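Local coordinates for chitooligosaccharide oxidase (Gibberella zeae, PDB 6Y0R), which oxidises the C1 hydroxyl of chitooligosaccharides to the lactone with a bicovalently bound FAD, passing the electrons to molecular oxygen to give hydrogen peroxide, at residues Ser117-Ala121 with Glu140-Gly145; Gly124-Pro130 with Val220-Thr226; Lys146-Ala150 with Gln225-Glu231; Leu181-Ala185 with His196-Thr200. All blocks are in the same frame, centred on the assembly; numbering follows the deposited sequence.

How the contacts relate
All four contacts lie in the PCMH-type FAD-binding domain and reach one antiparallel sheet, whose central member is strand 218-228. Contact 1 lays helix 134-145 on strand 118-120, which pairs with strand 125-128; contact 2 pairs 125-128 with 218-228. The centres of contacts 1 and 2 are about 10 Å apart. Contact 3 shares Q225 and T226 with contact 2 and adds strand 147-148 to the far end of 218-228, while contact 4 closes the hairpin 182-188/194-197 on its other edge, its centre about 19 Å from those of contacts 1 and 3. Along the chain contact 1 precedes contact 3, and contact 4 falls between the segments of contacts 2 and 3. The sheet so assembled reaches the FAD pocket at contact 2, through P130.

Contact 1 (Ser117-Ala121 with Glu140-Gly145); sequences SVKLA and ELWNQG
Q144 reads the backbone of strand 118-120 with both ends of its amide. Q144 NE2 donates to V118 O at 2.9 Å, nearly straight at 169° and in the plane of the amide, although it meets that carbonyl from above its plane. Q144 OE1 accepts from L120 N at 3.1 Å, so the two bonds together fix the rotation of the amide. A chain extended beyond CG carries the group from helix to strand. The second proton of Q144 NE2 goes to E140 OE1, one helical turn back, at 2.9 Å; E140 folds at chi2 and is met on the anti side of its carboxylate, tilted from its plane.

Below this polar layer the packing is apolar. V118 holds CG1 anti to its backbone N (chi1 178°), which brings V118 CG1 to 3.6 Å from L141 CD2, the two side chains crossing at about a right angle, while V118 CB rests on E140 CB. L120 CD2 lies against the backbone at G145, 3.6 Å from G145 CA, where the lack of a side chain admits it.

The helix and strand axes are 8.6 Å apart and cross at -35°. L141 continues inward to A126 of strand 125-128 and to L149, while W142 touches W312 and M313 of helix 312-320.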
loop_
_atom_site.group_PDB
_atom_site.type_symbol
_atom_site.label_atom_id
_atom_site.label_comp_id
_atom_site.label_asym_id
_atom_site.label_seq_id
_atom_site.Cartn_x
_atom_site.Cartn_y
_atom_site.Cartn_z
ATOM N N SER A 117 14.490 0.517 -13.266
ATOM C CA SER A 117 15.649 -0.402 -13.170
ATOM C C SER A 117 15.510 -1.300 -11.944
ATOM O O SER A 117 15.214 -0.784 -10.840
ATOM C CB SER A 117 16.943 0.389 -13.113
ATOM O OG SER A 117 18.008 -0.474 -12.807
ATOM N N VAL A 118 15.717 -2.601 -12.106
ATOM C CA VAL A 118 15.868 -3.562 -10.995
ATOM C C VAL A 118 17.224 -4.226 -11.159
ATOM O O VAL A 118 17.413 -4.908 -12.218
ATOM C CB VAL A 118 14.753 -4.618 -11.043
ATOM C CG1 VAL A 118 14.934 -5.626 -9.920
ATOM C CG2 VAL A 118 13.375 -3.999 -11.054
ATOM N N LYS A 119 18.096 -4.113 -10.169
ATOM C CA LYS A 119 19.467 -4.697 -10.227
ATOM C C LYS A 119 19.707 -5.595 -9.029
ATOM O O LYS A 119 19.900 -5.093 -7.904
ATOM C CB LYS A 119 20.501 -3.569 -10.312
ATOM C CG LYS A 119 20.411 -2.707 -11.561
ATOM C CD LYS A 119 21.474 -1.618 -11.591
ATOM C CE LYS A 119 21.320 -0.674 -12.767
ATOM N NZ LYS A 119 22.200 0.517 -12.605
ATOM N N LEU A 120 19.861 -6.791 -9.230
ATOM C CA LEU A 120 20.155 -7.761 -8.165
ATOM C C LEU A 120 21.647 -8.053 -8.185
ATOM O O LEU A 120 22.153 -8.439 -9.267
ATOM C CB LEU A 120 19.373 -9.040 -8.452
ATOM C CG LEU A 120 19.535 -10.249 -7.549
ATOM C CD1 LEU A 120 19.073 -9.955 -6.142
ATOM C CD2 LEU A 120 18.977 -11.574 -8.058
ATOM N N ALA A 121 22.162 -8.068 -7.025
ATOM C CA ALA A 121 23.615 -8.300 -6.809
ATOM C C ALA A 121 23.837 -9.736 -6.336
ATOM O O ALA A 121 22.880 -10.404 -5.876
ATOM C CB ALA A 121 24.144 -7.280 -5.829
ATOM N N GLU A 140 11.765 -9.419 -12.640
ATOM C CA GLU A 140 13.233 -9.203 -12.722
ATOM C C GLU A 140 13.953 -9.940 -11.610
ATOM O O GLU A 140 14.974 -10.557 -11.875
ATOM C CB GLU A 140 13.601 -7.717 -12.688
ATOM C CG GLU A 140 13.278 -7.012 -13.988
ATOM C CD GLU A 140 14.166 -7.404 -15.165
ATOM O OE1 GLU A 140 15.231 -7.967 -14.923
ATOM O OE2 GLU A 140 13.777 -7.121 -16.324
ATOM N N LEU A 141 13.472 -9.908 -10.371
ATOM C CA LEU A 141 14.194 -10.601 -9.294
ATOM C C LEU A 141 14.125 -12.109 -9.529
ATOM O O LEU A 141 15.084 -12.807 -9.203
ATOM C CB LEU A 141 13.620 -10.204 -7.933
ATOM C CG LEU A 141 13.834 -8.748 -7.550
ATOM C CD1 LEU A 141 13.234 -8.517 -6.161
ATOM C CD2 LEU A 141 15.316 -8.343 -7.562
ATOM N N TRP A 142 12.983 -12.593 -9.983
ATOM C CA TRP A 142 12.794 -14.034 -10.276
ATOM C C TRP A 142 13.772 -14.439 -11.385
ATOM O O TRP A 142 14.508 -15.427 -11.201
ATOM C CB TRP A 142 11.352 -14.290 -10.681
ATOM C CG TRP A 142 11.091 -15.696 -11.126
ATOM C CD1 TRP A 142 10.855 -16.074 -12.408
ATOM C CD2 TRP A 142 10.923 -16.866 -10.311
ATOM N NE1 TRP A 142 10.580 -17.408 -12.455
ATOM C CE2 TRP A 142 10.593 -17.917 -11.184
ATOM C CE3 TRP A 142 11.021 -17.142 -8.949
ATOM C CZ2 TRP A 142 10.430 -19.221 -10.727
ATOM C CZ3 TRP A 142 10.833 -18.425 -8.493
ATOM C CH2 TRP A 142 10.510 -19.456 -9.372
ATOM N N ASN A 143 13.793 -13.696 -12.466
ATOM C CA ASN A 143 14.595 -14.109 -13.655
ATOM C C ASN A 143 16.087 -13.899 -13.360
ATOM O O ASN A 143 16.911 -14.761 -13.725
ATOM C CB ASN A 143 14.169 -13.335 -14.887
ATOM C CG ASN A 143 12.795 -13.696 -15.407
ATOM O OD1 ASN A 143 12.275 -14.768 -15.121
ATOM N ND2 ASN A 143 12.252 -12.864 -16.271
ATOM N N GLN A 144 16.476 -12.837 -12.670
ATOM C CA GLN A 144 17.918 -12.544 -12.434
ATOM C C GLN A 144 18.515 -13.553 -11.448
ATOM O O GLN A 144 19.715 -13.894 -11.593
ATOM C CB GLN A 144 18.126 -11.101 -11.955
ATOM C CG GLN A 144 17.909 -10.052 -13.034
ATOM C CD GLN A 144 18.165 -8.652 -12.531
ATOM O OE1 GLN A 144 19.095 -8.425 -11.761
ATOM N NE2 GLN A 144 17.299 -7.724 -12.906
ATOM N N GLY A 145 17.768 -14.069 -10.472
ATOM C CA GLY A 145 18.377 -14.861 -9.400
ATOM C C GLY A 145 17.434 -15.688 -8.576
ATOM O O GLY A 145 17.887 -16.221 -7.550
#

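Contact 2 (Gly124-Pro130 with Val220-Thr226)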
loop_
_atom_site.group_PDB
_atom_site.type_symbol
_atom_site.label_atom_id
_atom_site.label_comp_id
_atom_site.label_asym_id
_atom_site.label_seq_id
_atom_site.Cartn_x
_atom_site.Cartn_y
_atom_site.Cartn_z
ATOM N N GLY A 124 22.588 -11.033 -2.884
ATOM C CA GLY A 124 21.133 -11.096 -2.628
ATOM C C GLY A 124 20.543 -9.727 -2.291
ATOM O O GLY A 124 19.311 -9.603 -2.136
ATOM N N THR A 125 21.361 -8.691 -2.260
ATOM C CA THR A 125 20.852 -7.292 -2.177
ATOM C C THR A 125 20.385 -6.829 -3.558
ATOM O O THR A 125 20.885 -7.298 -4.597
ATOM C CB THR A 125 21.912 -6.344 -1.613
ATOM O OG1 THR A 125 21.275 -5.081 -1.454
ATOM C CG2 THR A 125 23.063 -6.163 -2.559
ATOM N N ALA A 126 19.421 -5.923 -3.615
ATOM C CA ALA A 126 18.882 -5.408 -4.878
ATOM C C ALA A 126 18.728 -3.896 -4.778
ATOM O O ALA A 126 18.268 -3.430 -3.748
ATOM C CB ALA A 126 17.552 -6.041 -5.193
ATOM N N LYS A 127 19.062 -3.190 -5.840
ATOM C CA LYS A 127 18.844 -1.740 -5.947
ATOM C C LYS A 127 17.753 -1.554 -6.980
ATOM O O LYS A 127 17.912 -2.016 -8.145
ATOM C CB LYS A 127 20.126 -1.035 -6.375
ATOM C CG LYS A 127 21.194 -1.114 -5.302
ATOM C CD LYS A 127 22.482 -0.417 -5.662
ATOM C CE LYS A 127 23.391 -0.336 -4.458
ATOM N NZ LYS A 127 24.813 -0.374 -4.866
ATOM N N ILE A 128 16.659 -0.913 -6.580
ATOM C CA ILE A 128 15.459 -0.785 -7.430
ATOM C C ILE A 128 15.027 0.672 -7.476
ATOM O O ILE A 128 14.946 1.308 -6.412
ATOM C CB ILE A 128 14.344 -1.696 -6.922
ATOM C CG1 ILE A 128 14.884 -3.102 -6.638
ATOM C CG2 ILE A 128 13.194 -1.663 -7.902
ATOM C CD1 ILE A 128 13.846 -4.063 -6.068
ATOM N N GLN A 129 14.763 1.148 -8.668
ATOM C CA GLN A 129 14.163 2.479 -8.875
ATOM C C GLN A 129 12.702 2.407 -8.473
ATOM O O GLN A 129 12.027 1.420 -8.737
ATOM C CB GLN A 129 14.391 2.961 -10.302
ATOM C CG GLN A 129 15.892 3.193 -10.563
ATOM C CD GLN A 129 16.166 3.758 -11.939
ATOM O OE1 GLN A 129 15.550 3.388 -12.944
ATOM N NE2 GLN A 129 17.015 4.784 -11.982
ATOM N N PRO A 130 12.170 3.432 -7.792
ATOM C CA PRO A 130 10.790 3.353 -7.288
ATOM C C PRO A 130 9.707 3.344 -8.371
ATOM O O PRO A 130 8.602 2.909 -8.092
ATOM C CB PRO A 130 10.635 4.630 -6.444
ATOM C CG PRO A 130 11.670 5.571 -7.037
ATOM C CD PRO A 130 12.845 4.686 -7.438
ATOM N N VAL A 220 14.770 8.045 -5.043
ATOM C CA VAL A 220 15.144 7.722 -6.462
ATOM C C VAL A 220 15.782 6.330 -6.537
ATOM O O VAL A 220 15.926 5.855 -7.669
ATOM C CB VAL A 220 16.101 8.772 -7.064
ATOM C CG1 VAL A 220 15.394 10.080 -7.278
ATOM C CG2 VAL A 220 17.326 8.960 -6.191
ATOM N N GLU A 221 16.117 5.722 -5.418
ATOM C CA GLU A 221 16.609 4.323 -5.318
ATOM C C GLU A 221 16.261 3.752 -3.949
ATOM O O GLU A 221 16.431 4.413 -2.898
ATOM C CB GLU A 221 18.121 4.245 -5.549
ATOM C CG GLU A 221 18.609 2.827 -5.821
ATOM C CD GLU A 221 20.125 2.703 -5.947
ATOM O OE1 GLU A 221 20.609 2.743 -7.088
ATOM O OE2 GLU A 221 20.814 2.557 -4.892
ATOM N N LEU A 222 15.861 2.497 -3.947
ATOM C CA LEU A 222 15.613 1.715 -2.741
ATOM C C LEU A 222 16.501 0.491 -2.812
ATOM O O LEU A 222 16.550 -0.120 -3.892
ATOM C CB LEU A 222 14.144 1.282 -2.693
ATOM C CG LEU A 222 13.180 2.452 -2.532
ATOM C CD1 LEU A 222 11.760 2.043 -2.854
ATOM C CD2 LEU A 222 13.291 2.970 -1.110
ATOM N N GLU A 223 17.139 0.159 -1.705
ATOM C CA GLU A 223 17.963 -1.063 -1.626
ATOM C C GLU A 223 17.295 -2.009 -0.645
ATOM O O GLU A 223 16.906 -1.594 0.439
ATOM C CB GLU A 223 19.395 -0.737 -1.203
ATOM C CG GLU A 223 20.290 -1.971 -1.233
ATOM C CD GLU A 223 21.783 -1.698 -1.172
ATOM O OE1 GLU A 223 22.177 -0.615 -0.627
ATOM O OE2 GLU A 223 22.539 -2.568 -1.683
ATOM N N PHE A 224 17.269 -3.292 -0.971
ATOM C CA PHE A 224 16.633 -4.342 -0.150
ATOM C C PHE A 224 17.544 -5.561 -0.014
ATOM O O PHE A 224 18.309 -5.864 -0.942
ATOM C CB PHE A 224 15.351 -4.858 -0.820
ATOM C CG PHE A 224 14.282 -3.822 -1.072
ATOM C CD1 PHE A 224 14.339 -3.009 -2.188
ATOM C CD2 PHE A 224 13.260 -3.650 -0.138
ATOM C CE1 PHE A 224 13.365 -2.043 -2.401
ATOM C CE2 PHE A 224 12.288 -2.681 -0.344
ATOM C CZ PHE A 224 12.334 -1.903 -1.489
ATOM N N GLN A 225 17.359 -6.290 1.064
ATOM C CA GLN A 225 17.873 -7.670 1.206
ATOM C C GLN A 225 16.764 -8.597 0.712
ATOM O O GLN A 225 15.746 -8.771 1.429
ATOM C CB GLN A 225 18.266 -7.992 2.644
ATOM C CG GLN A 225 18.795 -9.420 2.795
ATOM C CD GLN A 225 19.956 -9.723 1.868
ATOM O OE1 GLN A 225 20.928 -8.977 1.828
ATOM N NE2 GLN A 225 19.850 -10.790 1.076
ATOM N N THR A 226 16.916 -9.141 -0.497
ATOM C CA THR A 226 15.931 -10.104 -1.034
ATOM C C THR A 226 15.949 -11.407 -0.224
ATOM O O THR A 226 16.950 -11.704 0.465
ATOM C CB THR A 226 16.152 -10.390 -2.530
ATOM O OG1 THR A 226 17.318 -11.220 -2.618
ATOM C CG2 THR A 226 16.249 -9.135 -3.364
HETATM O O HOH W 1 18.118 5.559 -9.301
#
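The antiparallel ladder between strands 125-128 and 218-228 belongs to the sheet of the PCMH-type FAD-binding domain. It runs from T125 to I128, and P130, two residues on, belongs to the FAD pocket and touches FAD. A126 with F224 and I128 with L222 are the hydrogen-bonded pairs; T125 with Q225 and K127 with E223 are the non-hydrogen-bonded ones. The straightest rung, I128 N to L222 O at 2.8 Å (168°), arrives nearly along the C=O axis.

A126, I128, L222 and F224 share one face of the sheet. There I128 CD1 approaches F224 CD1 to 4.1 Å, the side chains crossing at about a right angle, and L159 of helix 159-165 touches I128, L222 and F224. The opposite face, with T125, K127, E223 and Q225, is polar. A chi1 of -174° swings T125 OG1 across to within 2.8 Å of E223 OE2 and 3.1 Å of F224 O; either could take its one proton. K127 lies beside E223, pointing the same way, yet K127 NZ stops 4.5 Å from E223 OE2, too far for a salt bridge. K127 CD lies 3.5 Å from E221 OE2, so the aliphatic chain does the touching.

V220 and E221 both face T186 in a classic beta bulge, and near it a water bridges Q129 NE2 and V220 O; Q129 OE1 accepts from S117 N. At the other end, G124 O receives two donors from T226: the backbone N, and T226 OG1 at 2.6 Å, in the carbonyl plane and on a lone pair.

Contact 3 (Lys146-Ala150 with Gln225-Glu231)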
loop_
_atom_site.group_PDB
_atom_site.type_symbol
_atom_site.label_atom_id
_atom_site.label_comp_id
_atom_site.label_asym_id
_atom_site.label_seq_id
_atom_site.Cartn_x
_atom_site.Cartn_y
_atom_site.Cartn_z
ATOM N N LYS A 146 16.185 -15.872 -9.005
ATOM C CA LYS A 146 15.180 -16.619 -8.222
ATOM C C LYS A 146 15.110 -16.022 -6.799
ATOM O O LYS A 146 15.205 -16.743 -5.787
ATOM C CB LYS A 146 15.563 -18.091 -8.230
ATOM C CG LYS A 146 14.423 -19.005 -7.905
ATOM C CD LYS A 146 14.781 -20.478 -7.996
ATOM C CE LYS A 146 13.557 -21.346 -7.842
ATOM N NZ LYS A 146 13.939 -22.773 -7.653
ATOM N N ARG A 147 15.029 -14.694 -6.771
ATOM C CA ARG A 147 14.916 -13.912 -5.532
ATOM C C ARG A 147 13.543 -13.218 -5.539
ATOM O O ARG A 147 12.862 -13.191 -6.573
ATOM C CB ARG A 147 16.062 -12.912 -5.389
ATOM C CG ARG A 147 17.455 -13.539 -5.510
ATOM C CD ARG A 147 17.694 -14.530 -4.420
ATOM N NE ARG A 147 17.814 -13.958 -3.085
ATOM C CZ ARG A 147 18.226 -14.634 -2.034
ATOM N NH1 ARG A 147 18.557 -15.917 -2.154
ATOM N NH2 ARG A 147 18.319 -14.046 -0.860
ATOM N N ALA A 148 13.170 -12.676 -4.387
ATOM C CA ALA A 148 11.836 -12.070 -4.190
ATOM C C ALA A 148 11.911 -11.031 -3.072
ATOM O O ALA A 148 12.850 -11.056 -2.269
ATOM C CB ALA A 148 10.825 -13.148 -3.874
ATOM N N LEU A 149 10.921 -10.143 -3.112
ATOM C CA LEU A 149 10.583 -9.217 -2.004
ATOM C C LEU A 149 9.157 -9.468 -1.561
ATOM O O LEU A 149 8.372 -10.142 -2.269
ATOM C CB LEU A 149 10.746 -7.778 -2.475
ATOM C CG LEU A 149 12.180 -7.370 -2.790
ATOM C CD1 LEU A 149 12.161 -5.958 -3.332
ATOM C CD2 LEU A 149 13.067 -7.506 -1.564
ATOM N N ALA A 150 8.869 -8.985 -0.350
ATOM C CA ALA A 150 7.536 -9.144 0.252
ATOM C C ALA A 150 6.714 -7.935 -0.161
ATOM O O ALA A 150 6.843 -6.929 0.418
ATOM C CB ALA A 150 7.632 -9.272 1.743
ATOM N N GLN A 225 17.359 -6.290 1.064
ATOM C CA GLN A 225 17.873 -7.670 1.206
ATOM C C GLN A 225 16.764 -8.597 0.712
ATOM O O GLN A 225 15.746 -8.771 1.429
ATOM C CB GLN A 225 18.266 -7.992 2.644
ATOM C CG GLN A 225 18.795 -9.420 2.795
ATOM C CD GLN A 225 19.956 -9.723 1.868
ATOM O OE1 GLN A 225 20.928 -8.977 1.828
ATOM N NE2 GLN A 225 19.850 -10.790 1.076
ATOM N N THR A 226 16.916 -9.141 -0.497
ATOM C CA THR A 226 15.931 -10.104 -1.034
ATOM C C THR A 226 15.949 -11.407 -0.224
ATOM O O THR A 226 16.950 -11.704 0.465
ATOM C CB THR A 226 16.152 -10.390 -2.530
ATOM O OG1 THR A 226 17.318 -11.220 -2.618
ATOM C CG2 THR A 226 16.249 -9.135 -3.364
ATOM N N PHE A 227 14.906 -12.214 -0.389
ATOM C CA PHE A 227 14.867 -13.607 0.110
ATOM C C PHE A 227 14.769 -14.539 -1.104
ATOM O O PHE A 227 14.467 -14.088 -2.238
ATOM C CB PHE A 227 13.757 -13.869 1.126
ATOM C CG PHE A 227 12.377 -13.473 0.678
ATOM C CD1 PHE A 227 11.564 -14.354 -0.024
ATOM C CD2 PHE A 227 11.887 -12.218 0.998
ATOM C CE1 PHE A 227 10.285 -13.979 -0.427
ATOM C CE2 PHE A 227 10.619 -11.842 0.575
ATOM C CZ PHE A 227 9.824 -12.720 -0.127
ATOM N N ALA A 228 15.139 -15.784 -0.907
ATOM C CA ALA A 228 15.009 -16.799 -1.976
ATOM C C ALA A 228 13.515 -16.941 -2.328
ATOM O O ALA A 228 12.709 -17.200 -1.435
ATOM C CB ALA A 228 15.613 -18.101 -1.492
ATOM N N ALA A 229 13.173 -16.835 -3.599
ATOM C CA ALA A 229 11.794 -16.981 -4.122
ATOM C C ALA A 229 11.395 -18.427 -3.932
ATOM O O ALA A 229 12.101 -19.336 -4.407
ATOM C CB ALA A 229 11.750 -16.551 -5.552
ATOM N N PRO A 230 10.280 -18.704 -3.223
ATOM C CA PRO A 230 9.870 -20.072 -2.970
ATOM C C PRO A 230 9.691 -20.892 -4.255
ATOM O O PRO A 230 9.073 -20.425 -5.231
ATOM C CB PRO A 230 8.524 -19.959 -2.262
ATOM C CG PRO A 230 8.522 -18.557 -1.663
ATOM C CD PRO A 230 9.442 -17.718 -2.508
ATOM N N GLU A 231 10.248 -22.099 -4.237
ATOM C CA GLU A 231 10.001 -23.118 -5.289
ATOM C C GLU A 231 8.568 -23.657 -5.168
ATOM O O GLU A 231 7.942 -23.972 -6.167
ATOM C CB GLU A 231 11.049 -24.224 -5.128
ATOM C CG GLU A 231 10.850 -25.393 -6.063
ATOM C CD GLU A 231 11.026 -25.119 -7.553
ATOM O OE1 GLU A 231 11.547 -24.035 -7.915
ATOM O OE2 GLU A 231 10.609 -25.988 -8.349
#
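R147 bends at chi2 and chi3 to lay its guanidinium flat over the backbone of strand 218-228, with A228 N 3.4 Å above the centre of that plane and F227 C toward its rim. The edge of the group turns to T226: R147 NE donates to T226 OG1 at 2.8 Å, nearly straight at 173° and in the guanidinium plane, while R147 NH2 reaches T226 O from well above the carbonyl plane. T226 OG1 itself donates to G124 O. T226 O also accepts from Q225 NE2, so two side chains grip it.

F227 is the large bump. Its chi1 of 53° tucks CG in over its own main chain, and the ring turns back over the 146-150 backbone. A148 O lies 3.6 Å above one face of the F227 ring, toward the rim, A150 N is at the edge, and A148 CB touches F227 CE1 at 3.6 Å. H175 stacks with this ring. The backbone beneath is a short antiparallel bridge of strands 147-148 and 218-228 in the FAD-binding domain's sheet: A148 and F227 form the hydrogen-bonded pair, R147 and A228 the non-hydrogen-bonded one.

Smaller side chains complete the fit. A229 N donates to K146 O at 3.0 Å (164°), and A229 CB packs on that oxygen and, at 3.9 Å, on A148 CB, with W142 and W312 also touching it; L149 CD2 settles by T226 CG2. At the outer end the outstretched K146 brings NZ to 2.7 Å from E231 OE1 in a salt bridge that meets the carboxylate from above its plane.

Contact 4 (Leu181-Ala185 with His196-Thr200)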
loop_
_atom_site.group_PDB
_atom_site.type_symbol
_atom_site.label_atom_id
_atom_site.label_comp_id
_atom_site.label_asym_id
_atom_site.label_seq_id
_atom_site.Cartn_x
_atom_site.Cartn_y
_atom_site.Cartn_z
ATOM N N LEU A 181 12.317 -5.156 4.586
ATOM C CA LEU A 181 13.579 -5.699 4.005
ATOM C C LEU A 181 14.394 -4.582 3.377
ATOM O O LEU A 181 15.411 -4.854 2.733
ATOM C CB LEU A 181 13.224 -6.788 2.993
ATOM C CG LEU A 181 12.741 -8.102 3.630
ATOM C CD1 LEU A 181 12.441 -9.143 2.568
ATOM C CD2 LEU A 181 13.744 -8.635 4.630
ATOM N N MET A 182 13.968 -3.334 3.540
ATOM C CA MET A 182 14.721 -2.184 3.052
ATOM C C MET A 182 15.978 -2.024 3.914
ATOM O O MET A 182 15.876 -2.049 5.162
ATOM C CB MET A 182 13.864 -0.911 3.091
ATOM C CG MET A 182 14.422 0.229 2.271
ATOM S SD MET A 182 13.403 1.767 2.423
ATOM C CE MET A 182 11.825 1.031 2.032
ATOM N N ILE A 183 17.126 -1.862 3.273
ATOM C CA ILE A 183 18.421 -1.674 3.976
ATOM C C ILE A 183 19.041 -0.330 3.593
ATOM O O ILE A 183 20.027 0.054 4.254
ATOM C CB ILE A 183 19.369 -2.848 3.696
ATOM C CG1 ILE A 183 19.721 -2.979 2.218
ATOM C CG2 ILE A 183 18.789 -4.122 4.271
ATOM C CD1 ILE A 183 20.752 -4.078 1.972
ATOM N N GLY A 184 18.543 0.346 2.579
ATOM C CA GLY A 184 19.086 1.659 2.198
ATOM C C GLY A 184 18.185 2.389 1.252
ATOM O O GLY A 184 17.293 1.772 0.698
ATOM N N ALA A 185 18.401 3.685 1.077
ATOM C CA ALA A 185 17.651 4.481 0.086
ATOM C C ALA A 185 18.488 5.682 -0.338
ATOM O O ALA A 185 19.311 6.175 0.459
ATOM C CB ALA A 185 16.309 4.947 0.647
ATOM N N HIS A 196 22.320 9.565 0.702
ATOM C CA HIS A 196 22.113 8.143 1.022
ATOM C C HIS A 196 21.679 8.043 2.482
ATOM O O HIS A 196 22.181 8.832 3.320
ATOM C CB HIS A 196 23.376 7.340 0.659
ATOM C CG HIS A 196 23.216 5.892 0.943
ATOM N ND1 HIS A 196 22.517 5.049 0.094
ATOM C CD2 HIS A 196 23.585 5.147 1.997
ATOM C CE1 HIS A 196 22.512 3.836 0.600
ATOM N NE2 HIS A 196 23.152 3.862 1.769
ATOM N N CYS A 197 20.751 7.133 2.802
ATOM C CA CYS A 197 20.369 6.818 4.175
ATOM C C CYS A 197 20.204 5.305 4.364
ATOM O O CYS A 197 20.026 4.563 3.366
ATOM C CB CYS A 197 19.160 7.650 4.597
ATOM S SG CYS A 197 17.622 7.207 3.726
ATOM N N SER A 198 20.313 4.895 5.608
ATOM C CA SER A 198 20.364 3.499 6.072
ATOM C C SER A 198 20.189 3.501 7.582
ATOM O O SER A 198 20.048 4.586 8.155
ATOM C CB SER A 198 21.660 2.857 5.654
ATOM O OG SER A 198 22.704 3.376 6.460
ATOM N N LYS A 199 20.182 2.340 8.203
ATOM C CA LYS A 199 20.183 2.229 9.677
ATOM C C LYS A 199 21.410 2.975 10.224
ATOM O O LYS A 199 21.332 3.371 11.398
ATOM C CB LYS A 199 20.125 0.770 10.127
ATOM C CG LYS A 199 18.729 0.160 10.113
ATOM C CD LYS A 199 18.743 -1.354 10.045
ATOM C CE LYS A 199 18.520 -1.882 8.637
ATOM N NZ LYS A 199 19.515 -2.915 8.246
ATOM N N THR A 200 22.469 3.191 9.436
ATOM C CA THR A 200 23.776 3.685 9.986
ATOM C C THR A 200 24.170 5.042 9.401
ATOM O O THR A 200 25.204 5.584 9.809
ATOM C CB THR A 200 24.897 2.660 9.775
ATOM O OG1 THR A 200 25.140 2.596 8.372
ATOM C CG2 THR A 200 24.565 1.314 10.382
HETATM O O HOH W 2 20.408 -0.228 6.889
HETATM O O HOH W 3 22.791 0.766 2.995
#
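I183 O is held by two waters, which bridge it to segment 196-200 within the beta hairpin of strands 182-188 and 194-197. One water donates to I183 O at 2.7 Å and itself accepts from K199 N at 2.9 Å. The other donates to I183 O at 3.1 Å. This second water also has a weak link to H196 NE2, lying in the plane of the imidazole at its edge. I183 and G184 both face E223 of strand 218-228 in a classic beta bulge.

Direct pairing falls to A185 and C197, an antiparallel hydrogen-bonded pair. A185 N donates to C197 O, and C197 N returns to A185 O at 2.9 Å (164°), nearly straight. With chi1 at 68°, C197 SG sits over its own backbone, 4.0 Å from A185 CB on the same face of the sheet; F206 of helix 203-212 packs on the cysteine. The H196 imidazole lies beside A185 O, but the approach of ND1 has too poor an angle for a hydrogen bond.

S198 CB comes to 3.5 Å from I183 O, and S198 OG accepts from T200 N at 3.0 Å, closing an ST turn.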